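Local coordinates for protein sgbp-b (PDB 7K44) that probably binds xyloglucan at the cell surface of the gut bacterium Bacteroides uniformis, as a surface glycan-binding protein of a xyloglucan utilization locus, at residues P32-V37 against L49-G54; Q260-A265 against A359-N364; F301-K306 against S339-E344. All coordinates share one frame; numbering follows the deposited sequence.

Contact 1: P32-V37 against L49-G54; sequences PYITRV and LRIVGG
Thr-35 and Arg-36 both turn their backbone N-H groups to the carbonyl of Val-52, a classic beta bulge in the antiparallel hairpin of strands 33-39 and 48-54. The bond from Thr-35 N to Val-52 O measures 2.6 Å and that from Arg-36 N to the same oxygen 3.1 Å, both donors lying in the carbonyl plane. Val-52 N returns a bond to Arg-36 O, while Tyr-33 and Gly-54 exchange two bonds on the other side of the bulge.

On the face carrying Tyr-33, Arg-36 and Val-52, side chains lie over the backbone and each other. With CG between its backbone N and carbonyl carbon (chi1 64°), the Tyr-33 ring folds back over the Gly-53/Gly-54 peptide, its CE1 3.5 Å from Gly-54 CA. Arg-36 runs extended beside Val-52, whose CG2 sits under one guanidinium face, 4.1 Å from CZ.

The apolar contacts lie on the opposite face, which packs on strands 103-110 and 114-120 of the facing sheet in a beta sandwich consistent with an Ig-like domain. Ile-34 CG1 meets Ile-51 CG2 at 3.8 Å, and Val-37 CG1 meets Leu-49 CD2 at 3.9 Å.

The one-residue shift in register thus sets two consecutive N-H groups on a single carbonyl oxygen.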
# COMPACT_ATOMS: atom_id res chain seq x y z
N PRO A 32 9.68 -26.23 -21.24
CA PRO A 32 10.23 -25.74 -19.98
C PRO A 32 9.92 -24.27 -19.76
O PRO A 32 9.72 -23.50 -20.70
CB PRO A 32 11.73 -25.96 -20.14
CG PRO A 32 11.95 -25.86 -21.61
CD PRO A 32 10.73 -26.48 -22.24
N TYR A 33 9.87 -23.88 -18.49
CA TYR A 33 9.72 -22.49 -18.11
C TYR A 33 10.50 -22.24 -16.83
O TYR A 33 10.77 -23.16 -16.05
CB TYR A 33 8.25 -22.09 -17.95
CG TYR A 33 7.51 -22.81 -16.84
CD1 TYR A 33 6.98 -24.07 -17.04
CD2 TYR A 33 7.34 -22.21 -15.60
CE1 TYR A 33 6.30 -24.73 -16.03
CE2 TYR A 33 6.66 -22.85 -14.58
CZ TYR A 33 6.15 -24.11 -14.81
OH TYR A 33 5.47 -24.76 -13.79
N ILE A 34 10.87 -20.98 -16.62
CA ILE A 34 11.59 -20.55 -15.43
C ILE A 34 10.73 -19.52 -14.71
O ILE A 34 10.35 -18.50 -15.29
CB ILE A 34 12.97 -19.97 -15.77
CG1 ILE A 34 13.86 -21.03 -16.42
CG2 ILE A 34 13.63 -19.43 -14.51
CD1 ILE A 34 15.17 -20.48 -16.95
N THR A 35 10.41 -19.80 -13.45
CA THR A 35 9.64 -18.88 -12.62
C THR A 35 10.56 -17.89 -11.92
O THR A 35 10.28 -16.68 -11.87
CB THR A 35 8.87 -19.68 -11.56
OG1 THR A 35 7.98 -20.59 -12.22
CG2 THR A 35 8.09 -18.74 -10.65
N ARG A 36 11.67 -18.38 -11.38
CA ARG A 36 12.59 -17.56 -10.61
C ARG A 36 13.87 -18.35 -10.44
O ARG A 36 13.93 -19.55 -10.72
CB ARG A 36 12.02 -17.19 -9.24
CG ARG A 36 11.67 -18.41 -8.41
CD ARG A 36 11.03 -18.03 -7.06
NE ARG A 36 10.60 -19.23 -6.34
CZ ARG A 36 11.26 -19.77 -5.32
NH1 ARG A 36 12.38 -19.22 -4.87
NH2 ARG A 36 10.79 -20.88 -4.74
N VAL A 37 14.89 -17.65 -9.96
CA VAL A 37 16.17 -18.25 -9.61
C VAL A 37 16.49 -17.84 -8.18
O VAL A 37 16.48 -16.64 -7.86
CB VAL A 37 17.28 -17.80 -10.56
CG1 VAL A 37 18.61 -18.38 -10.12
CG2 VAL A 37 16.95 -18.25 -11.97
N LEU A 49 23.08 -21.76 -6.90
CA LEU A 49 21.86 -21.21 -7.47
C LEU A 49 20.86 -22.34 -7.64
O LEU A 49 21.23 -23.51 -7.82
CB LEU A 49 22.10 -20.57 -8.86
CG LEU A 49 22.98 -19.32 -8.95
CD1 LEU A 49 24.42 -19.71 -9.24
CD2 LEU A 49 22.48 -18.38 -10.04
N ARG A 50 19.57 -22.00 -7.61
CA ARG A 50 18.52 -22.96 -7.94
C ARG A 50 17.56 -22.33 -8.94
O ARG A 50 16.92 -21.32 -8.63
CB ARG A 50 17.77 -23.41 -6.68
CG ARG A 50 16.89 -24.62 -6.93
CD ARG A 50 16.03 -24.97 -5.71
NE ARG A 50 16.84 -25.43 -4.58
CZ ARG A 50 16.32 -25.81 -3.41
NH1 ARG A 50 15.00 -25.76 -3.23
NH2 ARG A 50 17.11 -26.21 -2.43
N ILE A 51 17.46 -22.93 -10.12
CA ILE A 51 16.45 -22.52 -11.09
C ILE A 51 15.12 -23.18 -10.72
O ILE A 51 15.04 -24.40 -10.60
CB ILE A 51 16.87 -22.92 -12.51
CG1 ILE A 51 18.23 -22.32 -12.85
CG2 ILE A 51 15.80 -22.48 -13.51
CD1 ILE A 51 18.78 -22.83 -14.19
N VAL A 52 14.08 -22.36 -10.57
CA VAL A 52 12.75 -22.82 -10.19
C VAL A 52 11.80 -22.58 -11.35
O VAL A 52 11.65 -21.45 -11.81
CB VAL A 52 12.26 -22.11 -8.92
CG1 VAL A 52 10.84 -22.56 -8.58
CG2 VAL A 52 13.21 -22.39 -7.78
N GLY A 53 11.16 -23.64 -11.82
CA GLY A 53 10.25 -23.52 -12.94
C GLY A 53 9.40 -24.75 -13.13
O GLY A 53 8.62 -25.12 -12.24
N GLY A 54 9.53 -25.40 -14.28
CA GLY A 54 8.81 -26.62 -14.53
C GLY A 54 9.19 -27.21 -15.87
O GLY A 54 9.76 -26.54 -16.74

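Contact 2: Q260-A265 against A359-N364; sequences QLQNGA and ALQMTN
Gln-361 NE2 donates to Gln-262 OE1 across the strands at 2.8 Å, nearly straight at 169°. The acceptor lies in the amide plane of Gln-361, but the donor stands above the carbonyl plane of Gln-262, the two amides being turned 54° apart. Gln-262 reaches this position through a bend at chi2 (-79°), which also lays its NE2 3.5 Å from Ala-359 CB. At the other end of the Gln-361 amide, OE1 accepts from Arg-302 NH2.

Were Gln-262 shortened to an alanine, Gln-361 NE2 would probably lose this acceptor and its amide would be freer to turn.

Next along the same face, Gln-260 CG rests on Gln-361 CG at 3.7 Å. The Gln-260 chain, bent at chi2, ends in an amide whose OE1 accepts from Gly-224 N and whose NE2 donates to a water that in turn donates to Met-362 O.

Leu-261 and Leu-360 form a hydrogen-bonded antiparallel pair, with Leu-261 N to Leu-360 O at 2.9 Å. Their side chains project from the other face and meet Phe-377 of strand 371-384.

That face is thus mainly aliphatic, while the first carries buried glutamine amides tied to one another, Arg-302, Gly-224 and water, Gln-262 NE2 bonding only weakly to Glu-357 and Tyr-304.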
# COMPACT_ATOMS: atom_id res chain seq x y z
N GLN A 260 -24.73 11.16 9.68
CA GLN A 260 -23.81 12.28 9.52
C GLN A 260 -22.72 12.20 10.57
O GLN A 260 -22.95 11.77 11.70
CB GLN A 260 -24.49 13.65 9.70
CG GLN A 260 -25.69 13.90 8.81
CD GLN A 260 -26.98 13.36 9.41
OE1 GLN A 260 -27.19 13.41 10.62
NE2 GLN A 260 -27.84 12.82 8.56
N LEU A 261 -21.53 12.67 10.20
CA LEU A 261 -20.48 13.04 11.13
C LEU A 261 -20.24 14.52 10.89
O LEU A 261 -19.65 14.90 9.86
CB LEU A 261 -19.20 12.26 10.90
CG LEU A 261 -19.24 10.76 11.10
CD1 LEU A 261 -17.84 10.16 10.82
CD2 LEU A 261 -19.69 10.42 12.51
N GLN A 262 -20.74 15.38 11.78
CA GLN A 262 -20.53 16.82 11.67
C GLN A 262 -19.53 17.15 12.76
O GLN A 262 -19.80 16.95 13.94
CB GLN A 262 -21.84 17.59 11.87
CG GLN A 262 -22.98 17.05 11.02
CD GLN A 262 -22.94 17.50 9.56
OE1 GLN A 262 -23.16 16.70 8.67
NE2 GLN A 262 -22.65 18.77 9.32
N ASN A 263 -18.35 17.61 12.36
CA ASN A 263 -17.20 17.69 13.25
C ASN A 263 -16.60 19.08 13.20
O ASN A 263 -16.66 19.76 12.17
CB ASN A 263 -16.08 16.72 12.77
CG ASN A 263 -16.58 15.33 12.43
OD1 ASN A 263 -16.80 14.49 13.32
ND2 ASN A 263 -16.75 15.06 11.13
N GLY A 264 -15.98 19.48 14.31
CA GLY A 264 -15.10 20.63 14.28
C GLY A 264 -13.67 20.18 14.03
O GLY A 264 -13.14 19.33 14.76
N ALA A 265 -13.04 20.71 13.00
CA ALA A 265 -11.66 20.36 12.69
C ALA A 265 -10.74 21.51 13.08
O ALA A 265 -11.18 22.65 13.27
CB ALA A 265 -11.51 20.03 11.20
N ALA A 359 -17.58 17.91 7.44
CA ALA A 359 -18.84 17.18 7.43
C ALA A 359 -18.85 16.02 6.43
O ALA A 359 -18.41 16.17 5.29
CB ALA A 359 -20.03 18.10 7.13
N LEU A 360 -19.38 14.88 6.87
CA LEU A 360 -19.65 13.72 6.04
C LEU A 360 -21.10 13.31 6.25
O LEU A 360 -21.55 13.22 7.40
CB LEU A 360 -18.75 12.53 6.40
CG LEU A 360 -17.24 12.68 6.28
CD1 LEU A 360 -16.67 13.23 7.58
CD2 LEU A 360 -16.63 11.31 5.99
N GLN A 361 -21.83 13.07 5.17
CA GLN A 361 -23.23 12.67 5.29
C GLN A 361 -23.55 11.52 4.35
O GLN A 361 -23.22 11.57 3.16
CB GLN A 361 -24.18 13.83 4.99
CG GLN A 361 -23.87 15.06 5.80
CD GLN A 361 -24.86 16.18 5.55
OE1 GLN A 361 -25.57 16.18 4.55
NE2 GLN A 361 -24.92 17.14 6.48
N MET A 362 -24.19 10.48 4.89
CA MET A 362 -24.55 9.29 4.13
C MET A 362 -26.05 9.27 3.88
O MET A 362 -26.84 9.50 4.81
CB MET A 362 -24.11 8.02 4.86
CG MET A 362 -24.26 6.78 3.99
SD MET A 362 -23.72 5.30 4.87
CE MET A 362 -23.12 4.29 3.52
N THR A 363 -26.44 9.00 2.64
CA THR A 363 -27.82 8.89 2.21
C THR A 363 -27.95 7.69 1.29
O THR A 363 -26.95 7.09 0.88
CB THR A 363 -28.31 10.16 1.49
OG1 THR A 363 -27.50 10.40 0.33
CG2 THR A 363 -28.24 11.39 2.42
N ASN A 364 -29.19 7.32 0.95
CA ASN A 364 -29.45 6.27 -0.04
C ASN A 364 -30.54 6.75 -0.99
O ASN A 364 -31.70 6.34 -0.88
CB ASN A 364 -29.81 4.94 0.62
CG ASN A 364 -30.07 3.84 -0.39
OD1 ASN A 364 -29.65 3.92 -1.54
ND2 ASN A 364 -30.80 2.81 0.04
O HOH W 1 -27.64 12.19 5.75

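Contact 3: F301-K306 against S339-E344; sequences FRIYLK and SELVDE
Leu-341 brings the loop after strand 331-337 onto strand 300-305 of the xyloglucan-binding domain, and its side chain makes most of the contact. Its CB lies 4.0 Å from Leu-305 CD1. From there CG stands anti to the carbonyl carbon (chi1 -67°), and the two methyls part over the strand. CD1 meets the same Leu-305 methyl, again at 4.0 Å, while CD2 reaches back along the strand to Ile-303, 3.3 Å from its carbonyl O and 3.9 Å from its CG2. Leu-341 therefore spans two alternate residues of the strand, its methyls divided between Leu-305 and Ile-303.

Leu-305 CD1 receives more than Leu-341: Val-342 CG1 touches it at 4.0 Å. Both Leu-305 and Val-342 also pack against Phe-350 of helix 347-352, and Tyr-313 of strand 313-316 touches Leu-341.

The polar part of the contact passes through water. One water accepts from Leu-305 N at 2.9 Å and lies 2.7 Å from Leu-341 O, to which it can donate. A second lies within hydrogen-bonding distance of both Leu-305 O and Leu-341 O.

Direct contact across the segments is thus aliphatic packing, with water beside Leu-305 N, Leu-305 O and Leu-341 O. Strand 300-305 already has strands 357-364 and 313-316 as its sheet neighbours, and the loop is held against it by side chains, not as a further strand.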
# COMPACT_ATOMS: atom_id res chain seq x y z
N PHE A 301 -21.89 8.94 0.15
CA PHE A 301 -21.48 10.00 1.05
C PHE A 301 -21.31 11.30 0.29
O PHE A 301 -20.87 11.31 -0.86
CB PHE A 301 -20.13 9.71 1.70
CG PHE A 301 -20.20 8.78 2.85
CD1 PHE A 301 -20.14 7.41 2.64
CD2 PHE A 301 -20.36 9.26 4.14
CE1 PHE A 301 -20.22 6.53 3.71
CE2 PHE A 301 -20.42 8.38 5.20
CZ PHE A 301 -20.36 7.03 4.99
N ARG A 302 -21.63 12.39 0.95
CA ARG A 302 -21.10 13.67 0.55
C ARG A 302 -20.20 14.22 1.65
O ARG A 302 -20.34 13.86 2.83
CB ARG A 302 -22.20 14.67 0.17
CG ARG A 302 -22.83 15.35 1.34
CD ARG A 302 -23.63 16.53 0.83
NE ARG A 302 -24.55 17.01 1.85
CZ ARG A 302 -24.99 18.26 1.94
NH1 ARG A 302 -24.59 19.19 1.07
NH2 ARG A 302 -25.83 18.59 2.91
N ILE A 303 -19.26 15.05 1.24
CA ILE A 303 -18.30 15.67 2.13
C ILE A 303 -18.28 17.16 1.83
O ILE A 303 -18.30 17.56 0.66
CB ILE A 303 -16.90 15.04 1.93
CG1 ILE A 303 -16.97 13.53 2.17
CG2 ILE A 303 -15.86 15.74 2.81
CD1 ILE A 303 -15.66 12.86 2.41
N TYR A 304 -18.28 17.99 2.86
CA TYR A 304 -18.12 19.42 2.65
C TYR A 304 -17.41 20.04 3.85
O TYR A 304 -17.51 19.54 4.98
CB TYR A 304 -19.45 20.11 2.29
CG TYR A 304 -20.51 20.08 3.36
CD1 TYR A 304 -21.41 19.02 3.44
CD2 TYR A 304 -20.61 21.10 4.28
CE1 TYR A 304 -22.38 18.99 4.45
CE2 TYR A 304 -21.57 21.08 5.28
CZ TYR A 304 -22.45 20.03 5.36
OH TYR A 304 -23.39 20.02 6.36
N LEU A 305 -16.66 21.11 3.59
CA LEU A 305 -15.79 21.73 4.57
C LEU A 305 -16.20 23.18 4.81
O LEU A 305 -16.55 23.90 3.87
CB LEU A 305 -14.33 21.71 4.11
CG LEU A 305 -13.81 20.34 3.65
CD1 LEU A 305 -12.35 20.44 3.24
CD2 LEU A 305 -13.96 19.34 4.78
N LYS A 306 -16.13 23.58 6.07
CA LYS A 306 -16.43 24.95 6.50
C LYS A 306 -17.80 25.43 6.02
O LYS A 306 -18.01 26.62 5.75
CB LYS A 306 -15.30 25.92 6.14
CG LYS A 306 -14.03 25.68 6.94
CD LYS A 306 -12.95 26.72 6.67
CE LYS A 306 -11.79 26.56 7.62
NZ LYS A 306 -10.89 27.75 7.59
N SER A 339 -9.16 20.36 -3.99
CA SER A 339 -9.80 21.22 -4.98
C SER A 339 -11.22 20.78 -5.33
O SER A 339 -11.94 21.56 -5.96
CB SER A 339 -8.92 21.36 -6.23
OG SER A 339 -8.79 20.12 -6.90
N GLU A 340 -11.63 19.56 -4.96
CA GLU A 340 -13.02 19.15 -5.13
C GLU A 340 -13.89 19.59 -3.96
O GLU A 340 -15.11 19.36 -3.99
CB GLU A 340 -13.13 17.62 -5.27
CG GLU A 340 -12.50 17.02 -6.53
CD GLU A 340 -13.33 17.25 -7.80
OE1 GLU A 340 -14.41 17.86 -7.73
OE2 GLU A 340 -12.88 16.77 -8.87
N LEU A 341 -13.29 20.19 -2.94
CA LEU A 341 -14.00 20.53 -1.72
C LEU A 341 -13.94 22.01 -1.36
O LEU A 341 -14.74 22.45 -0.53
CB LEU A 341 -13.44 19.75 -0.53
CG LEU A 341 -13.65 18.25 -0.54
CD1 LEU A 341 -12.72 17.58 0.48
CD2 LEU A 341 -15.11 17.98 -0.24
N VAL A 342 -13.01 22.77 -1.92
CA VAL A 342 -12.78 24.14 -1.49
C VAL A 342 -12.73 25.06 -2.71
O VAL A 342 -12.24 24.67 -3.78
CB VAL A 342 -11.51 24.31 -0.62
CG1 VAL A 342 -11.49 23.25 0.51
CG2 VAL A 342 -10.23 24.24 -1.46
N ASP A 343 -13.24 26.28 -2.53
CA ASP A 343 -13.22 27.29 -3.59
C ASP A 343 -11.87 27.99 -3.69
O ASP A 343 -11.51 28.49 -4.76
CB ASP A 343 -14.25 28.38 -3.29
CG ASP A 343 -15.65 28.00 -3.71
OD1 ASP A 343 -15.81 27.35 -4.76
OD2 ASP A 343 -16.61 28.37 -2.99
N GLU A 344 -11.12 28.02 -2.59
CA GLU A 344 -9.89 28.80 -2.49
C GLU A 344 -8.77 28.13 -3.28
O GLU A 344 -8.73 26.90 -3.44
CB GLU A 344 -9.50 28.92 -1.02
CG GLU A 344 -10.41 29.83 -0.17
CD GLU A 344 -11.73 29.18 0.23
OE1 GLU A 344 -11.84 27.95 0.15
OE2 GLU A 344 -12.66 29.92 0.64
O HOH W 2 -17.04 21.87 0.82
O HOH W 3 -14.84 24.32 1.64

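Overall arrangement
From the N terminus, contact 1 comes first and closes a short hairpin, 11 residues between its segments, in the N-terminal beta sandwich. The chain then forms the sandwich of the IPT/TIG domain before reaching the xyloglucan-binding domain. Contacts 2 and 3 lie there, their centres about 54 and 53 Å from that of contact 1 and across the centre of the chain. Contact 2 closes a loop of 93 residues by pairing strands 255-264 and 357-364, and contact 3 is nested inside that loop. These two touch: strand 300-305 lies next to strand 357-364 in one sheet, where backbone bonds join Arg-302 to Gln-361 and Tyr-304 to Ala-359. Through that sheet, the loop at 339-344 is tied to contact 2.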